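Local coordinates for protein ATP-dependent helicase FUN30 (Saccharomyces cerevisiae S288c, PDB 5GN1) that uses ATP hydrolysis to remodel nucleosomes in DNA repair and heterochromatin organization, and is represented here by the C-terminal part of its ATPase domain, at residues Val73-Arg78 with Ala89-Lys94; Thr127-Ala132 with Ser172-His177; Ser184-Ala189 with Ile277-Ser282; Leu230-Ser235 with Asn239-Leu244. All coordinates share one frame; numbering follows the deposited sequence.

The four contacts show how the chemistry of packing follows its place in a fold. Interaction 3 is buried and interaction 4 lies at the surface; their centres are about 22 Å apart, and both reach the same parallel sheet, interaction 3 at the end of strand 275-278 and interaction 4 at the outermost strand 229-232. A lysine bonded to a main-chain carbonyl marks the first, leucines and a bridging water the second. Interactions 1 and 2 lie off the sheet among helices, centred about 25 and 24 Å from the chain's centre and partly buried. In interaction 1 two acids and a water meet; interaction 2 relies on a methionine over a tyrosine ring, without polar bonds between its segments.

Interaction 1 (Val73-Arg78 with Ala89-Lys94)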
loop_
_atom_site.group_PDB
_atom_site.type_symbol
_atom_site.label_atom_id
_atom_site.label_comp_id
_atom_site.label_asym_id
_atom_site.label_seq_id
_atom_site.Cartn_x
_atom_site.Cartn_y
_atom_site.Cartn_z
ATOM N N VAL A 73 -3.493 8.095 -18.529
ATOM C CA VAL A 73 -2.643 9.276 -18.390
ATOM C C VAL A 73 -2.420 9.940 -19.744
ATOM O O VAL A 73 -2.443 11.173 -19.866
ATOM C CB VAL A 73 -1.300 8.901 -17.736
ATOM C CG1 VAL A 73 -0.364 10.087 -17.781
ATOM C CG2 VAL A 73 -1.514 8.450 -16.291
ATOM N N LEU A 74 -2.168 9.131 -20.774
ATOM C CA LEU A 74 -1.981 9.662 -22.120
ATOM C C LEU A 74 -3.258 10.313 -22.629
ATOM O O LEU A 74 -3.229 11.435 -23.139
ATOM C CB LEU A 74 -1.541 8.546 -23.065
ATOM C CG LEU A 74 -0.210 7.865 -22.738
ATOM C CD1 LEU A 74 0.080 6.723 -23.733
ATOM C CD2 LEU A 74 0.918 8.890 -22.704
ATOM N N GLU A 75 -4.386 9.604 -22.521
ATOM C CA GLU A 75 -5.661 10.158 -22.973
ATOM C C GLU A 75 -6.023 11.410 -22.191
ATOM O O GLU A 75 -6.569 12.367 -22.756
ATOM C CB GLU A 75 -6.761 9.105 -22.849
ATOM C CG GLU A 75 -6.536 7.917 -23.753
ATOM C CD GLU A 75 -7.375 6.728 -23.369
ATOM O OE1 GLU A 75 -8.077 6.788 -22.334
ATOM O OE2 GLU A 75 -7.329 5.724 -24.109
ATOM N N HIS A 76 -5.716 11.425 -20.885
ATOM C CA HIS A 76 -5.988 12.598 -20.056
ATOM C C HIS A 76 -5.076 13.757 -20.434
ATOM O O HIS A 76 -5.530 14.898 -20.571
ATOM C CB HIS A 76 -5.842 12.229 -18.567
ATOM C CG HIS A 76 -5.947 13.390 -17.622
ATOM N ND1 HIS A 76 -4.864 13.886 -16.932
ATOM C CD2 HIS A 76 -7.013 14.131 -17.224
ATOM C CE1 HIS A 76 -5.246 14.894 -16.167
ATOM N NE2 HIS A 76 -6.547 15.061 -16.322
ATOM N N LYS A 77 -3.812 13.476 -20.621
ATOM C CA LYS A 77 -2.869 14.524 -20.932
ATOM C C LYS A 77 -3.057 15.160 -22.309
ATOM O O LYS A 77 -2.757 16.298 -22.507
ATOM C CB LYS A 77 -1.469 14.033 -20.700
ATOM C CG LYS A 77 -0.429 15.104 -20.725
ATOM C CD LYS A 77 -0.474 15.975 -19.511
ATOM C CE LYS A 77 0.494 17.105 -19.699
ATOM N NZ LYS A 77 0.424 18.115 -18.652
ATOM N N ARG A 78 -3.583 14.412 -23.235
ATOM C CA ARG A 78 -3.840 14.970 -24.557
ATOM C C ARG A 78 -5.096 15.834 -24.555
ATOM O O ARG A 78 -5.133 16.876 -25.219
ATOM C CB ARG A 78 -3.948 13.847 -25.589
ATOM C CG ARG A 78 -2.597 13.188 -25.898
ATOM C CD ARG A 78 -2.655 12.380 -27.180
ATOM N NE ARG A 78 -3.636 11.302 -27.097
ATOM C CZ ARG A 78 -3.335 10.031 -26.851
ATOM N NH1 ARG A 78 -2.068 9.662 -26.684
ATOM N NH2 ARG A 78 -4.305 9.128 -26.790
ATOM N N ALA A 89 -16.173 4.784 -26.144
ATOM C CA ALA A 89 -17.095 5.413 -25.232
ATOM C C ALA A 89 -16.753 5.280 -23.776
ATOM O O ALA A 89 -16.790 6.248 -23.057
ATOM C CB ALA A 89 -18.478 4.873 -25.482
ATOM N N LYS A 90 -16.422 4.068 -23.369
ATOM C CA LYS A 90 -16.049 3.800 -21.996
ATOM C C LYS A 90 -14.812 4.596 -21.580
ATOM O O LYS A 90 -14.781 5.153 -20.509
ATOM C CB LYS A 90 -15.904 2.309 -21.730
ATOM C CG LYS A 90 -15.490 1.992 -20.306
ATOM C CD LYS A 90 -16.509 2.454 -19.275
ATOM C CE LYS A 90 -16.167 1.982 -17.866
ATOM N NZ LYS A 90 -17.007 2.575 -16.776
ATOM N N GLU A 91 -13.819 4.669 -22.460
ATOM C CA GLU A 91 -12.600 5.416 -22.172
ATOM C C GLU A 91 -12.870 6.927 -22.076
ATOM O O GLU A 91 -12.302 7.599 -21.219
ATOM C CB GLU A 91 -11.538 5.154 -23.220
ATOM C CG GLU A 91 -11.001 3.753 -23.185
ATOM C CD GLU A 91 -10.172 3.379 -24.385
ATOM O OE1 GLU A 91 -9.465 4.250 -24.935
ATOM O OE2 GLU A 91 -10.226 2.195 -24.784
ATOM N N LYS A 92 -13.726 7.471 -22.945
ATOM C CA LYS A 92 -14.010 8.905 -22.901
ATOM C C LYS A 92 -14.671 9.294 -21.583
ATOM O O LYS A 92 -14.276 10.274 -20.940
ATOM C CB LYS A 92 -14.896 9.311 -24.077
ATOM C CG LYS A 92 -15.344 10.768 -24.004
ATOM C CD LYS A 92 -16.288 11.126 -25.132
ATOM C CE LYS A 92 -17.056 12.398 -24.799
ATOM N NZ LYS A 92 -17.886 12.875 -25.944
ATOM N N SER A 93 -15.690 8.543 -21.168
ATOM C CA SER A 93 -16.418 8.909 -19.956
ATOM C C SER A 93 -15.540 8.780 -18.715
ATOM O O SER A 93 -15.745 9.502 -17.731
ATOM C CB SER A 93 -17.667 8.041 -19.827
ATOM O OG SER A 93 -17.378 6.699 -20.183
ATOM N N LYS A 94 -14.548 7.882 -18.754
ATOM C CA LYS A 94 -13.621 7.730 -17.639
ATOM C C LYS A 94 -12.926 9.043 -17.305
ATOM O O LYS A 94 -12.657 9.322 -16.128
ATOM C CB LYS A 94 -12.594 6.645 -17.972
ATOM C CG LYS A 94 -11.461 6.499 -16.976
ATOM C CD LYS A 94 -11.950 5.992 -15.623
ATOM C CE LYS A 94 -10.829 6.050 -14.596
ATOM N NZ LYS A 94 -11.196 5.366 -13.327
HETATM O O HOH W 1 -10.023 5.922 -20.632
#
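Glu75 and Glu91 make the whole direct contact between these two helical segments, and they make it with like groups. Glu75 OE2 stands 2.7 Å from Glu91 OE1, a separation at which two fully charged carboxylates would repel; one of the acids probably holds a proton and donates it. In both residues CG lies opposite the carbonyl carbon (chi1 -64° in Glu75 and -68° in Glu91) and the chain then runs straight out, so each carboxylate reaches toward the other helix. The two chains cross at about a right angle, yet the planes of their carboxylates are only 8° apart.

The second oxygen of Glu75 is drawn into the same tight spot. A water donates to Glu75 OE1 at 2.7 Å and to Glu91 O at 2.9 Å, tying the buried acid to the backbone of the short helix, while Glu91 CB comes within 3.9 Å of Glu75 OE1. Pro86, in the connecting loop, touches both glutamates.

Beyond this pair the interface is loose. Lys94 begins by pointing at the longer helix, but its exposed chain turns off and ends without meeting it. Elsewhere on the longer helix, Leu74 packs on helix 345-359, and His76 is hydrogen-bonded to Glu352. What results is two successive helices, 60-82 and 89-94, joined by a short loop and meeting through one acid pair and one water, consistent with the helical protrusions that SNF2-family ATPases add to their RecA-like lobes.

Interaction 2 (Thr127-Ala132 with Ser172-His177)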
loop_
_atom_site.group_PDB
_atom_site.type_symbol
_atom_site.label_atom_id
_atom_site.label_comp_id
_atom_site.label_asym_id
_atom_site.label_seq_id
_atom_site.Cartn_x
_atom_site.Cartn_y
_atom_site.Cartn_z
ATOM N N THR A 127 -21.621 -9.065 -9.794
ATOM C CA THR A 127 -23.039 -9.184 -10.059
ATOM C C THR A 127 -23.532 -10.392 -9.313
ATOM O O THR A 127 -24.463 -10.298 -8.571
ATOM C CB THR A 127 -23.296 -9.349 -11.540
ATOM O OG1 THR A 127 -22.929 -8.160 -12.224
ATOM C CG2 THR A 127 -24.720 -9.621 -11.789
ATOM N N LYS A 128 -22.841 -11.507 -9.421
ATOM C CA LYS A 128 -23.262 -12.706 -8.706
ATOM C C LYS A 128 -23.107 -12.552 -7.198
ATOM O O LYS A 128 -23.895 -13.127 -6.441
ATOM C CB LYS A 128 -22.479 -13.927 -9.208
ATOM C CG LYS A 128 -22.277 -13.987 -10.732
ATOM C CD LYS A 128 -23.581 -13.744 -11.530
ATOM C CE LYS A 128 -23.317 -12.872 -12.766
ATOM N NZ LYS A 128 -24.520 -12.677 -13.650
ATOM N N MET A 129 -22.103 -11.796 -6.730
ATOM C CA MET A 129 -21.933 -11.617 -5.286
ATOM C C MET A 129 -22.999 -10.690 -4.713
ATOM O O MET A 129 -23.431 -10.857 -3.564
ATOM C CB MET A 129 -20.546 -11.048 -4.970
ATOM C CG MET A 129 -19.385 -11.906 -5.391
ATOM S SD MET A 129 -17.831 -11.001 -5.224
ATOM C CE MET A 129 -17.845 -10.671 -3.473
ATOM N N SER A 130 -23.404 -9.724 -5.514
ATOM C CA SER A 130 -24.457 -8.857 -5.076
ATOM C C SER A 130 -25.790 -9.586 -4.949
ATOM O O SER A 130 -26.435 -9.466 -3.936
ATOM C CB SER A 130 -24.573 -7.653 -5.965
ATOM O OG SER A 130 -24.856 -7.976 -7.271
ATOM N N ASP A 131 -26.168 -10.389 -5.932
ATOM C CA ASP A 131 -27.418 -11.128 -5.835
ATOM C C ASP A 131 -27.315 -12.025 -4.624
ATOM O O ASP A 131 -28.215 -12.153 -3.849
ATOM C CB ASP A 131 -27.645 -11.978 -7.093
ATOM C CG ASP A 131 -28.674 -13.100 -6.881
ATOM O OD1 ASP A 131 -28.280 -14.268 -6.688
ATOM O OD2 ASP A 131 -29.883 -12.811 -6.903
ATOM N N ALA A 132 -26.157 -12.617 -4.486
ATOM C CA ALA A 132 -25.839 -13.545 -3.447
ATOM C C ALA A 132 -25.886 -13.064 -2.014
ATOM O O ALA A 132 -26.408 -13.739 -1.183
ATOM C CB ALA A 132 -24.453 -14.074 -3.739
ATOM N N SER A 172 -18.274 -17.077 0.931
ATOM C CA SER A 172 -16.997 -17.757 1.134
ATOM C C SER A 172 -16.494 -18.424 -0.138
ATOM O O SER A 172 -15.282 -18.587 -0.311
ATOM C CB SER A 172 -17.113 -18.806 2.233
ATOM O OG SER A 172 -17.669 -19.985 1.690
ATOM N N LYS A 173 -17.399 -18.829 -1.032
ATOM C CA LYS A 173 -16.971 -19.456 -2.275
ATOM C C LYS A 173 -16.276 -18.470 -3.202
ATOM O O LYS A 173 -15.603 -18.894 -4.145
ATOM C CB LYS A 173 -18.165 -20.113 -2.989
ATOM C CG LYS A 173 -19.020 -19.216 -3.882
ATOM C CD LYS A 173 -19.860 -20.095 -4.818
ATOM C CE LYS A 173 -21.281 -19.594 -5.007
ATOM N NZ LYS A 173 -21.906 -20.117 -6.259
ATOM N N TYR A 174 -16.420 -17.170 -2.951
ATOM C CA TYR A 174 -15.746 -16.149 -3.738
ATOM C C TYR A 174 -14.438 -15.672 -3.110
ATOM O O TYR A 174 -13.718 -14.898 -3.751
ATOM C CB TYR A 174 -16.681 -14.951 -3.959
ATOM C CG TYR A 174 -17.954 -15.314 -4.683
ATOM C CD1 TYR A 174 -17.987 -15.399 -6.073
ATOM C CD2 TYR A 174 -19.126 -15.573 -3.981
ATOM C CE1 TYR A 174 -19.154 -15.734 -6.745
ATOM C CE2 TYR A 174 -20.293 -15.910 -4.638
ATOM C CZ TYR A 174 -20.302 -15.990 -6.020
ATOM O OH TYR A 174 -21.463 -16.322 -6.677
ATOM N N GLN A 175 -14.117 -16.110 -1.890
ATOM C CA GLN A 175 -12.854 -15.755 -1.251
ATOM C C GLN A 175 -11.667 -16.118 -2.137
ATOM O O GLN A 175 -11.700 -17.087 -2.897
ATOM C CB GLN A 175 -12.690 -16.482 0.076
ATOM C CG GLN A 175 -13.671 -16.126 1.146
ATOM C CD GLN A 175 -13.355 -16.835 2.448
ATOM O OE1 GLN A 175 -12.362 -17.568 2.547
ATOM N NE2 GLN A 175 -14.184 -16.609 3.460
ATOM N N LEU A 176 -10.603 -15.335 -2.021
ATOM C CA LEU A 176 -9.338 -15.719 -2.632
ATOM C C LEU A 176 -8.705 -16.851 -1.830
ATOM O O LEU A 176 -8.672 -16.810 -0.597
ATOM C CB LEU A 176 -8.399 -14.518 -2.700
ATOM C CG LEU A 176 -8.956 -13.279 -3.404
ATOM C CD1 LEU A 176 -7.956 -12.126 -3.327
ATOM C CD2 LEU A 176 -9.319 -13.587 -4.862
ATOM N N HIS A 177 -8.208 -17.881 -2.531
ATOM C CA HIS A 177 -7.577 -18.996 -1.831
ATOM C C HIS A 177 -6.444 -19.597 -2.647
ATOM O O HIS A 177 -6.139 -20.786 -2.506
ATOM C CB HIS A 177 -8.609 -20.076 -1.464
ATOM C CG HIS A 177 -9.313 -20.670 -2.643
ATOM N ND1 HIS A 177 -10.509 -20.182 -3.119
ATOM C CD2 HIS A 177 -8.982 -21.709 -3.445
ATOM C CE1 HIS A 177 -10.890 -20.897 -4.163
ATOM N NE2 HIS A 177 -9.979 -21.828 -4.386
#
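A Met-aromatic contact joins Met129, on helix 123-133, to Tyr174, in the loop that follows helix 168-171. Methylene and sulfur share the work unequally. Met129 CG sits almost squarely over the tyrosine ring, 3.8 Å from the centroid of Tyr174 and 11° off the ring normal, which makes a CH-pi contact over the middle of one face. The sulfur is farther out: Met129 SD lies 4.8 Å from the centroid of the Tyr174 ring and approaches it obliquely. The two side chains run past each other in opposite senses, the methionine heading toward the root of the tyrosine while the phenol reaches toward the helix.

Met129 attains this position with CG opposite its carbonyl carbon and a nearly straight chi2 of 170°, which lays CG and SD along the ring; the bend comes only at the terminal methyl. Farther out on the phenol, Tyr174 OH meets Lys128 CB at 3.6 Å. Only the base of that lysine takes part, because its chain bends twice and carries the ammonium group away. The face of the ring opposite Met129 is met by Lys173 CG, 3.6 Å above the plane of Tyr174 and displaced toward its rim, so the aromatic group is held between the Met129 and Lys173 side chains.

Cys164 of helix 157-166 touches both Met129 and Tyr174. Met152 of helix 145-153 also packs on Met129, while Ala132, one turn farther along helix 123-133, rests against helix 168-171; the contact thus lies within an all-helical cluster, apart from the parallel sheet.

Interaction 3 (Ser184-Ala189 with Ile277-Ser282); sequences SGKIDA and IIFDQS
Lys186 reaches over the ring of Phe279 to bond with that residue's own carbonyl. The lysine leaves its helix with CG opposite the carbonyl carbon (chi1 -76°) and is kinked at chi2, whose value of -138° belongs to no staggered rotamer; from there the chain is extended. The kink lays the methylenes along the aromatic group: Lys186 CB meets Phe279 CZ at 3.7 Å, and Lys186 CD stands 4.1 Å above the plane of the Phe279 ring, toward its rim. At the far end Lys186 NZ donates to Phe279 O over 2.8 Å, within the carbonyl plane. The same ammonium group forms a salt bridge with Glu316 and a hydrogen bond to Leu309 O, so this buried charge is well satisfied. Any cation-pi attraction to the ring is at most weak.

Phe279 turns its ring toward the helix by placing CG opposite the backbone N (chi1 -166°). There Ile187 CD1 touches Phe279 CZ at 3.8 Å, an oblique approach beside the lysine. Leu218 of helix 212-224 packs on both Ile187 and Phe279. At the ring's edge lies the carboxylate of Asp280, itself held by Ser209 and the backbone N of Leu210.

The helix starts here: Ser184 is its N-cap, and Ser184 OG accepts from Lys186 N at 3.2 Å, anchoring the turn from which the lysine springs. This helix start packs at the C-terminal end of a central strand, as in parallel alpha/beta folds; here the fold is the RecA-like second lobe of an SNF2-family ATPase.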
loop_
_atom_site.group_PDB
_atom_site.type_symbol
_atom_site.label_atom_id
_atom_site.label_comp_id
_atom_site.label_asym_id
_atom_site.label_seq_id
_atom_site.Cartn_x
_atom_site.Cartn_y
_atom_site.Cartn_z
ATOM N N SER A 184 3.145 -10.130 -6.164
ATOM C CA SER A 184 3.570 -8.763 -6.411
ATOM C C SER A 184 5.089 -8.746 -6.396
ATOM O O SER A 184 5.710 -9.490 -5.639
ATOM C CB SER A 184 3.020 -7.800 -5.354
ATOM O OG SER A 184 3.758 -6.595 -5.322
ATOM N N GLY A 185 5.683 -7.888 -7.233
ATOM C CA GLY A 185 7.134 -7.767 -7.237
ATOM C C GLY A 185 7.688 -7.228 -5.930
ATOM O O GLY A 185 8.806 -7.569 -5.530
ATOM N N LYS A 186 6.926 -6.381 -5.243
ATOM C CA LYS A 186 7.412 -5.913 -3.952
ATOM C C LYS A 186 7.334 -7.005 -2.894
ATOM O O LYS A 186 8.130 -6.997 -1.947
ATOM C CB LYS A 186 6.646 -4.675 -3.495
ATOM C CG LYS A 186 7.050 -3.426 -4.220
ATOM C CD LYS A 186 7.163 -2.257 -3.264
ATOM C CE LYS A 186 7.559 -1.036 -4.041
ATOM N NZ LYS A 186 7.503 0.225 -3.265
ATOM N N ILE A 187 6.395 -7.943 -3.026
ATOM C CA ILE A 187 6.336 -9.040 -2.060
ATOM C C ILE A 187 7.478 -10.011 -2.308
ATOM O O ILE A 187 8.100 -10.508 -1.364
ATOM C CB ILE A 187 4.964 -9.741 -2.098
ATOM C CG1 ILE A 187 3.843 -8.734 -1.803
ATOM C CG2 ILE A 187 4.916 -10.908 -1.094
ATOM C CD1 ILE A 187 3.983 -7.965 -0.485
ATOM N N ASP A 188 7.785 -10.284 -3.583
ATOM C CA ASP A 188 8.965 -11.080 -3.918
ATOM C C ASP A 188 10.211 -10.512 -3.253
ATOM O O ASP A 188 10.976 -11.238 -2.601
ATOM C CB ASP A 188 9.156 -11.138 -5.439
ATOM C CG ASP A 188 8.125 -12.028 -6.131
ATOM O OD1 ASP A 188 7.598 -12.961 -5.485
ATOM O OD2 ASP A 188 7.859 -11.801 -7.333
ATOM N N ALA A 189 10.422 -9.202 -3.398
ATOM C CA ALA A 189 11.567 -8.566 -2.761
ATOM C C ALA A 189 11.476 -8.649 -1.240
ATOM O O ALA A 189 12.479 -8.908 -0.566
ATOM C CB ALA A 189 11.676 -7.112 -3.217
ATOM N N ILE A 277 12.123 -1.561 7.015
ATOM C CA ILE A 277 11.763 -1.689 5.615
ATOM C C ILE A 277 10.704 -0.645 5.325
ATOM O O ILE A 277 9.644 -0.636 5.965
ATOM C CB ILE A 277 11.255 -3.095 5.276
ATOM C CG1 ILE A 277 12.330 -4.134 5.604
ATOM C CG2 ILE A 277 10.857 -3.169 3.809
ATOM C CD1 ILE A 277 11.887 -5.535 5.333
ATOM N N ILE A 278 11.003 0.246 4.382
ATOM C CA ILE A 278 10.056 1.255 3.915
ATOM C C ILE A 278 9.376 0.624 2.710
ATOM O O ILE A 278 9.984 0.503 1.641
ATOM C CB ILE A 278 10.757 2.567 3.552
ATOM C CG1 ILE A 278 11.597 3.072 4.720
ATOM C CG2 ILE A 278 9.738 3.637 3.154
ATOM C CD1 ILE A 278 10.779 3.475 5.897
ATOM N N PHE A 279 8.136 0.150 2.891
ATOM C CA PHE A 279 7.506 -0.585 1.800
ATOM C C PHE A 279 7.201 0.342 0.633
ATOM O O PHE A 279 7.264 -0.077 -0.530
ATOM C CB PHE A 279 6.246 -1.286 2.288
ATOM C CG PHE A 279 5.709 -2.319 1.333
ATOM C CD1 PHE A 279 6.199 -3.621 1.348
ATOM C CD2 PHE A 279 4.702 -1.996 0.429
ATOM C CE1 PHE A 279 5.708 -4.577 0.467
ATOM C CE2 PHE A 279 4.192 -2.953 -0.444
ATOM C CZ PHE A 279 4.696 -4.245 -0.422
ATOM N N ASP A 280 6.916 1.607 0.920
ATOM C CA ASP A 280 6.625 2.588 -0.117
ATOM C C ASP A 280 7.033 3.942 0.432
ATOM O O ASP A 280 6.718 4.269 1.580
ATOM C CB ASP A 280 5.138 2.560 -0.514
ATOM C CG ASP A 280 4.204 2.582 0.699
ATOM O OD1 ASP A 280 3.917 3.692 1.203
ATOM O OD2 ASP A 280 3.782 1.484 1.157
ATOM N N GLN A 281 7.772 4.704 -0.359
ATOM C CA GLN A 281 8.369 5.884 0.232
ATOM C C GLN A 281 7.377 7.040 0.263
ATOM O O GLN A 281 6.374 7.061 -0.450
ATOM C CB GLN A 281 9.635 6.281 -0.525
ATOM C CG GLN A 281 9.381 6.757 -1.930
ATOM C CD GLN A 281 10.653 6.800 -2.759
ATOM O OE1 GLN A 281 10.662 6.358 -3.917
ATOM N NE2 GLN A 281 11.734 7.317 -2.173
ATOM N N SER A 282 7.661 7.993 1.135
ATOM C CA SER A 282 6.927 9.238 1.202
ATOM C C SER A 282 7.573 10.277 0.292
ATOM O O SER A 282 8.786 10.258 0.056
ATOM C CB SER A 282 6.891 9.755 2.642
ATOM O OG SER A 282 6.300 11.040 2.706
#

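Interaction 4 (Leu230-Ser235 with Asn239-Leu244); sequences LRLDGS and NDRQLL
A water bridges the segments: Arg241 NH2 donates to it at 2.7 Å, and it donates in turn to Asp233 O at 2.8 Å. It lies in the plane of the Arg241 guanidinium, at its edge, and so links Arg241 of the helix to the chain just past the strand. The arginine is extended from CG to NE, and its aliphatic part crosses Leu232 at about a right angle, with Leu232 CD1 3.9 Å from Arg241 CG. Phe266 forms a cation-pi pair with the same arginine.

Leucines fill the rest. Leu244 is wedged against the strand, its CD1 only 3.2 Å from Arg231 O, a tight carbon-to-oxygen approach. Leu230 answers from the strand, where its CD1 meets Leu244 O at 3.4 Å. Nearby, Leu230 CD2 and Leu244 CD2 are 4.2 Å apart. These contacts pack the first strand of a beta-alpha-beta unit, strand 229-232, against the helix that leads to strand 256-260, and Phe257 of that strand touches both Leu232 and Leu244. Strand 229-232 is the outermost of the RecA-like sheet on this side.

Leu230 and Leu232 point at the helix, while Arg231 points the other way and serves a polar cluster. Arg231 NE and NH2 both bond to a single oxygen of Asp233, the shorter being Arg231 NE to Asp233 OD2 at 2.8 Å, and the arginine's NH1 bridges to Glu219 and Asp216. The remaining carboxylate oxygen, Asp233 OD1, accepts from the backbone N and the hydroxyl of Ser235, closing an Asx turn as the chain leaves the strand.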
loop_
_atom_site.group_PDB
_atom_site.type_symbol
_atom_site.label_atom_id
_atom_site.label_comp_id
_atom_site.label_asym_id
_atom_site.label_seq_id
_atom_site.Cartn_x
_atom_site.Cartn_y
_atom_site.Cartn_z
ATOM N N LEU A 230 3.016 -7.923 14.773
ATOM C CA LEU A 230 2.079 -7.012 15.412
ATOM C C LEU A 230 1.877 -5.817 14.498
ATOM O O LEU A 230 2.667 -5.578 13.572
ATOM C CB LEU A 230 2.583 -6.535 16.781
ATOM C CG LEU A 230 2.832 -7.637 17.814
ATOM C CD1 LEU A 230 3.866 -7.171 18.848
ATOM C CD2 LEU A 230 1.522 -8.052 18.495
ATOM N N ARG A 231 0.824 -5.052 14.776
ATOM C CA ARG A 231 0.467 -3.928 13.923
ATOM C C ARG A 231 0.033 -2.732 14.754
ATOM O O ARG A 231 -0.660 -2.886 15.761
ATOM C CB ARG A 231 -0.654 -4.324 12.952
ATOM C CG ARG A 231 -1.361 -3.147 12.288
ATOM C CD ARG A 231 -2.272 -3.637 11.180
ATOM N NE ARG A 231 -2.926 -2.540 10.470
ATOM C CZ ARG A 231 -3.636 -2.709 9.358
ATOM N NH1 ARG A 231 -3.767 -3.925 8.847
ATOM N NH2 ARG A 231 -4.223 -1.674 8.771
ATOM N N LEU A 232 0.444 -1.539 14.322
ATOM C CA LEU A 232 0.095 -0.287 14.982
ATOM C C LEU A 232 -0.007 0.784 13.911
ATOM O O LEU A 232 0.982 1.065 13.225
ATOM C CB LEU A 232 1.140 0.109 16.049
ATOM C CG LEU A 232 0.874 1.292 17.002
ATOM C CD1 LEU A 232 1.861 1.243 18.150
ATOM C CD2 LEU A 232 0.956 2.669 16.325
ATOM N N ASP A 233 -1.182 1.395 13.776
ATOM C CA ASP A 233 -1.376 2.426 12.764
ATOM C C ASP A 233 -2.148 3.583 13.392
ATOM O O ASP A 233 -2.335 3.648 14.610
ATOM C CB ASP A 233 -2.057 1.833 11.516
ATOM C CG ASP A 233 -3.385 1.134 11.815
ATOM O OD1 ASP A 233 -4.142 1.599 12.682
ATOM O OD2 ASP A 233 -3.678 0.100 11.178
ATOM N N GLY A 234 -2.597 4.518 12.554
ATOM C CA GLY A 234 -3.311 5.670 13.079
ATOM C C GLY A 234 -4.676 5.357 13.653
ATOM O O GLY A 234 -5.247 6.205 14.350
ATOM N N SER A 235 -5.227 4.177 13.364
ATOM C CA SER A 235 -6.497 3.787 13.963
ATOM C C SER A 235 -6.334 3.134 15.334
ATOM O O SER A 235 -7.307 3.067 16.086
ATOM C CB SER A 235 -7.259 2.840 13.031
ATOM O OG SER A 235 -6.862 1.498 13.222
ATOM N N ASN A 239 -4.226 4.486 23.946
ATOM C CA ASN A 239 -3.903 3.692 25.130
ATOM C C ASN A 239 -3.442 2.289 24.743
ATOM O O ASN A 239 -2.500 1.753 25.347
ATOM C CB ASN A 239 -5.103 3.630 26.087
ATOM C CG ASN A 239 -5.169 4.832 27.039
ATOM O OD1 ASN A 239 -4.181 5.548 27.244
ATOM N ND2 ASN A 239 -6.341 5.044 27.634
ATOM N N ASP A 240 -4.053 1.702 23.705
ATOM C CA ASP A 240 -3.727 0.339 23.278
ATOM C C ASP A 240 -2.330 0.200 22.674
ATOM O O ASP A 240 -1.898 -0.932 22.423
ATOM C CB ASP A 240 -4.736 -0.172 22.244
ATOM C CG ASP A 240 -6.132 -0.300 22.799
ATOM O OD1 ASP A 240 -6.310 -0.115 24.025
ATOM O OD2 ASP A 240 -7.053 -0.587 22.003
ATOM N N ARG A 241 -1.632 1.302 22.406
ATOM C CA ARG A 241 -0.310 1.202 21.802
ATOM C C ARG A 241 0.662 0.437 22.694
ATOM O O ARG A 241 1.478 -0.349 22.196
ATOM C CB ARG A 241 0.231 2.592 21.500
ATOM C CG ARG A 241 -0.564 3.296 20.424
ATOM C CD ARG A 241 -0.072 4.683 20.247
ATOM N NE ARG A 241 -0.817 5.390 19.220
ATOM C CZ ARG A 241 -0.700 6.693 19.004
ATOM N NH1 ARG A 241 0.128 7.409 19.758
ATOM N NH2 ARG A 241 -1.420 7.281 18.057
ATOM N N GLN A 242 0.573 0.638 24.014
ATOM C CA GLN A 242 1.583 0.106 24.918
ATOM C C GLN A 242 1.574 -1.416 24.937
ATOM O O GLN A 242 2.632 -2.047 24.908
ATOM C CB GLN A 242 1.372 0.664 26.324
ATOM C CG GLN A 242 2.485 0.262 27.271
ATOM C CD GLN A 242 3.834 0.735 26.766
ATOM O OE1 GLN A 242 4.687 -0.072 26.387
ATOM N NE2 GLN A 242 4.031 2.049 26.745
ATOM N N LEU A 243 0.393 -2.032 25.009
ATOM C CA LEU A 243 0.338 -3.492 25.026
ATOM C C LEU A 243 1.024 -4.086 23.800
ATOM O O LEU A 243 1.724 -5.102 23.902
ATOM C CB LEU A 243 -1.110 -3.983 25.098
ATOM C CG LEU A 243 -1.325 -5.506 25.183
ATOM C CD1 LEU A 243 -1.318 -6.011 26.636
ATOM C CD2 LEU A 243 -2.614 -5.924 24.476
ATOM N N LEU A 244 0.834 -3.458 22.644
ATOM C CA LEU A 244 1.448 -3.940 21.412
ATOM C C LEU A 244 2.968 -3.816 21.482
ATOM O O LEU A 244 3.695 -4.760 21.170
ATOM C CB LEU A 244 0.911 -3.166 20.208
ATOM C CG LEU A 244 -0.578 -3.336 19.902
ATOM C CD1 LEU A 244 -1.047 -2.282 18.909
ATOM C CD2 LEU A 244 -0.864 -4.735 19.378
HETATM O O HOH W 2 -2.598 5.154 16.944
#